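Local coordinates for protein putative fimbrium subunit Fim1C (Bacteroides uniformis, PDB 4K4K) that probably forms part of the tip of a fimbrium, one of the filamentous surface appendages through which the bacterium adheres and builds biofilm, at residues G52-Y56 with Y89-E94; Y76-D80 with G125-T129. One frame throughout, in Å; residues are numbered along the deposited sequence. Where two conformers were deposited one is given.

Contact 1 (G52-Y56 with Y89-E94); sequences GNRKY and YYPYRE
Asn-53 and Tyr-89 meet beside a G1 beta bulge, where Asn-53 and Arg-54 together face Ile-40 of strand 37-44, the strand between the two segments in a fimbrillin-like beta domain. Asn-53 has positive phi (51°), a backbone shape asparagine tolerates better than most residues. With CG anti to the backbone N (chi1 -169°), its amide is carried to the turn that follows strand 84-90. There OD1 takes the hydroxyl hydrogen of Tyr-89, OH to OD1 2.6 Å, the donor tilted out of the carbonyl plane. ND2 gives a nearly straight bond to the Arg-93 carbonyl, ND2 to O 2.8 Å, with that oxygen in the amide plane. A short side chain that both accepts and donates suits this place, since two bonds fix which way the amide is flipped. Tyr-89 OH in turn accepts from the backbone N of Arg-93.

Lys-55 supplies the apolar half. Its CB lies 3.6 Å from Tyr-92 CZ; CG stands over the middle of the ring, 3.8 Å from the centroid, as a CH-pi contact; CD and CE run on past CE2 and CD2. The extended aliphatic chain thus covers one ring face. In the given conformer of Glu-94, its OE1 accepts from the Tyr-92 hydroxyl. Tyrosine fits here because its hydroxyl, beyond the packed ring, also accepts from a water that donates in turn to Asn-53 O, 2.7 Å from the water oxygen.

Contact 2 (Y76-D80 with G125-T129); sequences YFPVD and GKDKT
The end of strand 118-126 and the turn after it pack against the loop that leads into strand 84-90, and Phe-77 is the residue of that loop that enters the contact most deeply. CG lies beside the backbone N and anti to the carbonyl carbon (chi1 -82°), which lays the ring along the backbone of Lys-126 and Asp-127. CD1 comes to 3.5 Å from Asp-127 C, and Asp-127 O sits over one face, offset toward the rim. At the ring edge CE1 is 3.6 Å from Lys-126 O, while Lys-126 CB touches the same carbon. A flat apolar ring suits this buried place, for it can lie against peptide groups without needing a polar partner; Phe-86 and Pro-131 also meet it.

The opposing backbone is shaped by an Asx turn: Asp-127 OD1 accepts from the backbone N of Thr-129, 2.8 Å away, and on its syn lone pair from the Thr-129 hydroxyl. Aspartate fits because its short carboxylate can reach forward to the backbone two residues on, and its other oxygen, OD2, is bonded by Gln-83 NE2.

Lys-128 follows within this turn. Its CB packs 3.8 Å from Phe-77 CB, and its chain, bent at chi3 (-103°), passes the Pro-78 and Val-79 carbonyls. NZ gives a hydrogen bond to Val-79 O at 3.3 Å, in the carbonyl plane and on a lone pair, and lies alongside Val-79 CG2. Lysine suits this partly exposed place, its methylenes lying along the loop while the ammonium meets a carbonyl. A water bridges the backbones, accepting from Lys-128 N and donating to Pro-78 O, 2.9 Å from the water oxygen.

After the short strand 16-18 near the N terminus, the chain lays down strand 37-44, turns back along 47-57 and passes through 52-56, where contact 1 opens. It reaches 76-80, the first half of contact 2, before strand 84-90 brings it to 89-94 and closes contact 1 across 32 intervening residues. Contact 2 closes later, when strand 118-126 ends at 125-129. The two closures therefore cross rather than nest. Contact 1 joins strand 47-57 to the end of strand 84-90 and the turn after it; contact 2 joins the loop before 84-90 to the end of its antiparallel neighbour, 118-126. Their centres are 21 Å apart, and their nearest atoms, about 5 Å apart, do not touch.

Contact 1 (G52-Y56 with Y89-E94)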
loop_
_atom_site.group_PDB
_atom_site.type_symbol
_atom_site.label_atom_id
_atom_site.label_comp_id
_atom_site.label_asym_id
_atom_site.label_seq_id
_atom_site.Cartn_x
_atom_site.Cartn_y
_atom_site.Cartn_z
ATOM N N GLY A 52 -3.441 -2.027 22.801
ATOM C CA GLY A 52 -3.551 -1.452 21.457
ATOM C C GLY A 52 -3.373 -2.535 20.416
ATOM O O GLY A 52 -3.174 -3.709 20.759
ATOM N N ASN A 53 -3.395 -2.147 19.122
ATOM C CA ASN A 53 -3.081 -3.078 18.036
ATOM C C ASN A 53 -3.894 -4.386 18.127
ATOM O O ASN A 53 -3.340 -5.502 18.067
ATOM C CB ASN A 53 -1.557 -3.398 18.051
ATOM C CG ASN A 53 -1.111 -4.137 16.816
ATOM O OD1 ASN A 53 -1.679 -3.980 15.729
ATOM N ND2 ASN A 53 -0.086 -4.984 16.957
ATOM N N ARG A 54 -5.221 -4.228 18.289
ATOM C CA ARG A 54 -6.149 -5.352 18.394
ATOM C C ARG A 54 -6.337 -5.985 17.013
ATOM O O ARG A 54 -6.662 -5.280 16.063
ATOM C CB ARG A 54 -7.489 -4.867 18.971
ATOM C CG ARG A 54 -7.377 -4.193 20.337
ATOM C CD ARG A 54 -7.377 -5.191 21.480
ATOM N NE ARG A 54 -7.387 -4.535 22.787
ATOM C CZ ARG A 54 -8.409 -4.551 23.637
ATOM N NH1 ARG A 54 -9.528 -5.196 23.331
ATOM N NH2 ARG A 54 -8.312 -3.938 24.806
ATOM N N LYS A 55 -6.138 -7.302 16.894
ATOM C CA LYS A 55 -6.252 -7.977 15.604
ATOM C C LYS A 55 -7.697 -8.199 15.188
ATOM O O LYS A 55 -8.450 -8.840 15.908
ATOM C CB LYS A 55 -5.511 -9.325 15.644
ATOM C CG LYS A 55 -5.458 -10.026 14.289
ATOM C CD LYS A 55 -4.863 -11.436 14.406
ATOM C CE LYS A 55 -4.592 -12.038 13.059
ATOM N NZ LYS A 55 -3.930 -13.364 13.203
ATOM N N TYR A 56 -8.054 -7.678 14.011
ATOM C CA TYR A 56 -9.376 -7.849 13.394
ATOM C C TYR A 56 -9.171 -8.399 11.998
ATOM O O TYR A 56 -8.264 -7.943 11.291
ATOM C CB TYR A 56 -10.125 -6.514 13.349
ATOM C CG TYR A 56 -10.877 -6.195 14.621
ATOM C CD1 TYR A 56 -10.198 -5.915 15.809
ATOM C CD2 TYR A 56 -12.265 -6.096 14.624
ATOM C CE1 TYR A 56 -10.892 -5.645 16.989
ATOM C CE2 TYR A 56 -12.968 -5.794 15.788
ATOM C CZ TYR A 56 -12.276 -5.539 16.961
ATOM O OH TYR A 56 -12.992 -5.301 18.111
ATOM N N TYR A 89 -4.709 0.202 10.936
ATOM C CA TYR A 89 -3.719 0.108 9.874
ATOM C C TYR A 89 -3.764 -1.293 9.281
ATOM O O TYR A 89 -4.270 -2.236 9.893
ATOM C CB TYR A 89 -2.277 0.458 10.373
ATOM C CG TYR A 89 -1.702 -0.652 11.230
ATOM C CD1 TYR A 89 -2.097 -0.809 12.558
ATOM C CD2 TYR A 89 -0.848 -1.619 10.682
ATOM C CE1 TYR A 89 -1.634 -1.880 13.327
ATOM C CE2 TYR A 89 -0.397 -2.703 11.438
ATOM C CZ TYR A 89 -0.820 -2.850 12.748
ATOM O OH TYR A 89 -0.366 -3.919 13.488
ATOM N N TYR A 90 -3.213 -1.415 8.083
ATOM C CA TYR A 90 -3.095 -2.675 7.353
ATOM C C TYR A 90 -1.686 -2.709 6.750
ATOM O O TYR A 90 -1.244 -1.672 6.269
ATOM C CB TYR A 90 -4.183 -2.724 6.232
ATOM C CG TYR A 90 -3.965 -3.846 5.241
ATOM C CD1 TYR A 90 -4.464 -5.126 5.486
ATOM C CD2 TYR A 90 -3.148 -3.667 4.118
ATOM C CE1 TYR A 90 -4.174 -6.199 4.630
ATOM C CE2 TYR A 90 -2.900 -4.719 3.224
ATOM C CZ TYR A 90 -3.418 -5.981 3.487
ATOM O OH TYR A 90 -3.152 -7.035 2.648
ATOM N N PRO A 91 -1.005 -3.861 6.662
ATOM C CA PRO A 91 -1.399 -5.178 7.197
ATOM C C PRO A 91 -0.985 -5.334 8.641
ATOM O O PRO A 91 0.104 -4.895 9.054
ATOM C CB PRO A 91 -0.659 -6.155 6.271
ATOM C CG PRO A 91 0.634 -5.414 5.957
ATOM C CD PRO A 91 0.289 -3.927 5.948
ATOM N N TYR A 92 -1.867 -5.942 9.426
ATOM C CA TYR A 92 -1.609 -6.197 10.839
ATOM C C TYR A 92 -0.256 -6.877 11.058
ATOM O O TYR A 92 0.123 -7.777 10.295
ATOM C CB TYR A 92 -2.717 -7.119 11.383
ATOM C CG TYR A 92 -2.454 -7.638 12.776
ATOM C CD1 TYR A 92 -2.720 -6.853 13.897
ATOM C CD2 TYR A 92 -1.909 -8.910 12.977
ATOM C CE1 TYR A 92 -2.500 -7.337 15.187
ATOM C CE2 TYR A 92 -1.662 -9.391 14.259
ATOM C CZ TYR A 92 -1.972 -8.610 15.361
ATOM O OH TYR A 92 -1.747 -9.100 16.624
ATOM N N ARG A 93 0.468 -6.423 12.098
ATOM C CA ARG A 93 1.715 -7.015 12.615
ATOM C C ARG A 93 1.512 -7.318 14.073
ATOM O O ARG A 93 1.075 -6.436 14.804
ATOM C CB ARG A 93 2.918 -6.088 12.469
ATOM C CG ARG A 93 3.304 -5.837 11.051
ATOM C CD ARG A 93 4.786 -5.651 10.990
ATOM N NE ARG A 93 5.203 -5.478 9.616
ATOM C CZ ARG A 93 6.105 -4.599 9.234
ATOM N NH1 ARG A 93 6.692 -3.806 10.129
ATOM N NH2 ARG A 93 6.429 -4.497 7.956
ATOM N N GLU A 94 1.845 -8.555 14.503
ATOM C CA GLU A 94 1.680 -8.983 15.892
ATOM C C GLU A 94 2.486 -8.097 16.837
ATOM O O GLU A 94 1.977 -7.712 17.893
ATOM C CB GLU A 94 2.089 -10.465 16.039
ATOM C CG GLU A 94 1.828 -11.069 17.416
ATOM C CD GLU A 94 0.410 -11.027 17.963
ATOM O OE1 GLU A 94 -0.537 -11.385 17.225
ATOM O OE2 GLU A 94 0.254 -10.660 19.150
HETATM O O HOH W 1 -2.594 -8.002 18.896
HETATM O O HOH W 2 0.829 -5.746 19.721
#

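Contact 2 (Y76-D80 with G125-T129)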
loop_
_atom_site.group_PDB
_atom_site.type_symbol
_atom_site.label_atom_id
_atom_site.label_comp_id
_atom_site.label_asym_id
_atom_site.label_seq_id
_atom_site.Cartn_x
_atom_site.Cartn_y
_atom_site.Cartn_z
ATOM N N TYR A 76 -14.308 -3.316 23.438
ATOM C CA TYR A 76 -15.619 -2.952 24.004
ATOM C C TYR A 76 -15.656 -1.497 24.332
ATOM O O TYR A 76 -14.690 -0.961 24.881
ATOM C CB TYR A 76 -15.932 -3.750 25.284
ATOM C CG TYR A 76 -16.097 -5.224 25.020
ATOM C CD1 TYR A 76 -17.320 -5.747 24.597
ATOM C CD2 TYR A 76 -15.021 -6.098 25.154
ATOM C CE1 TYR A 76 -17.469 -7.110 24.321
ATOM C CE2 TYR A 76 -15.154 -7.454 24.872
ATOM C CZ TYR A 76 -16.385 -7.961 24.479
ATOM O OH TYR A 76 -16.485 -9.304 24.205
ATOM N N PHE A 77 -16.804 -0.855 24.052
ATOM C CA PHE A 77 -16.966 0.561 24.391
ATOM C C PHE A 77 -17.058 0.762 25.899
ATOM O O PHE A 77 -17.567 -0.138 26.586
ATOM C CB PHE A 77 -18.211 1.115 23.714
ATOM C CG PHE A 77 -17.935 1.490 22.278
ATOM C CD1 PHE A 77 -17.488 2.766 21.950
ATOM C CD2 PHE A 77 -18.136 0.572 21.253
ATOM C CE1 PHE A 77 -17.252 3.125 20.620
ATOM C CE2 PHE A 77 -17.856 0.911 19.927
ATOM C CZ PHE A 77 -17.419 2.189 19.618
ATOM N N PRO A 78 -16.588 1.927 26.417
ATOM C CA PRO A 78 -16.741 2.205 27.872
ATOM C C PRO A 78 -18.211 2.093 28.301
ATOM O O PRO A 78 -19.117 2.652 27.656
ATOM C CB PRO A 78 -16.236 3.646 28.018
ATOM C CG PRO A 78 -15.317 3.855 26.839
ATOM C CD PRO A 78 -15.933 3.055 25.717
ATOM N N VAL A 79 -18.447 1.368 29.403
ATOM C CA VAL A 79 -19.796 1.175 29.916
ATOM C C VAL A 79 -20.449 2.525 30.348
ATOM O O VAL A 79 -21.669 2.644 30.258
ATOM C CB VAL A 79 -19.857 0.120 31.055
ATOM C CG1 VAL A 79 -19.135 0.605 32.321
ATOM C CG2 VAL A 79 -21.300 -0.244 31.360
ATOM N N ASP A 80 -19.640 3.530 30.735
ATOM C CA ASP A 80 -20.166 4.846 31.139
ATOM C C ASP A 80 -20.721 5.672 29.947
ATOM O O ASP A 80 -21.165 6.812 30.158
ATOM C CB ASP A 80 -19.102 5.641 31.921
ATOM C CG ASP A 80 -17.861 6.079 31.164
ATOM O OD1 ASP A 80 -17.786 5.831 29.944
ATOM O OD2 ASP A 80 -16.968 6.691 31.795
ATOM N N GLY A 125 -15.123 10.429 18.355
ATOM C CA GLY A 125 -16.331 10.581 19.159
ATOM C C GLY A 125 -17.392 9.512 19.053
ATOM O O GLY A 125 -18.585 9.827 18.982
ATOM N N LYS A 126 -16.967 8.248 19.097
ATOM C CA LYS A 126 -17.900 7.129 19.097
ATOM C C LYS A 126 -18.144 6.645 20.514
ATOM O O LYS A 126 -17.230 6.639 21.331
ATOM C CB LYS A 126 -17.352 5.974 18.241
ATOM C CG LYS A 126 -17.236 6.322 16.749
ATOM C CD LYS A 126 -18.606 6.212 16.081
ATOM C CE LYS A 126 -18.697 6.703 14.665
ATOM N NZ LYS A 126 -20.049 6.412 14.097
ATOM N N ASP A 127 -19.349 6.175 20.790
ATOM C CA ASP A 127 -19.651 5.618 22.095
ATOM C C ASP A 127 -20.561 4.374 21.949
ATOM O O ASP A 127 -20.959 4.021 20.839
ATOM C CB ASP A 127 -20.259 6.682 23.017
ATOM C CG ASP A 127 -21.550 7.270 22.499
ATOM O OD1 ASP A 127 -22.477 6.493 22.204
ATOM O OD2 ASP A 127 -21.603 8.496 22.313
ATOM N N LYS A 128 -20.908 3.733 23.072
ATOM C CA LYS A 128 -21.718 2.510 23.056
ATOM C C LYS A 128 -23.114 2.701 22.434
ATOM O O LYS A 128 -23.710 1.702 22.056
ATOM C CB LYS A 128 -21.831 1.912 24.464
ATOM C CG LYS A 128 -22.656 2.749 25.441
ATOM C CD LYS A 128 -22.604 2.193 26.860
ATOM C CE LYS A 128 -23.860 1.445 27.224
ATOM N NZ LYS A 128 -23.730 0.773 28.544
ATOM N N THR A 129 -23.633 3.937 22.299
ATOM C CA THR A 129 -24.978 4.148 21.713
ATOM C C THR A 129 -24.914 4.090 20.180
ATOM O O THR A 129 -25.944 3.969 19.533
ATOM C CB THR A 129 -25.630 5.453 22.202
ATOM O OG1 THR A 129 -24.951 6.548 21.596
ATOM C CG2 THR A 129 -25.624 5.588 23.728
HETATM O O HOH W 3 -19.070 4.336 25.322
#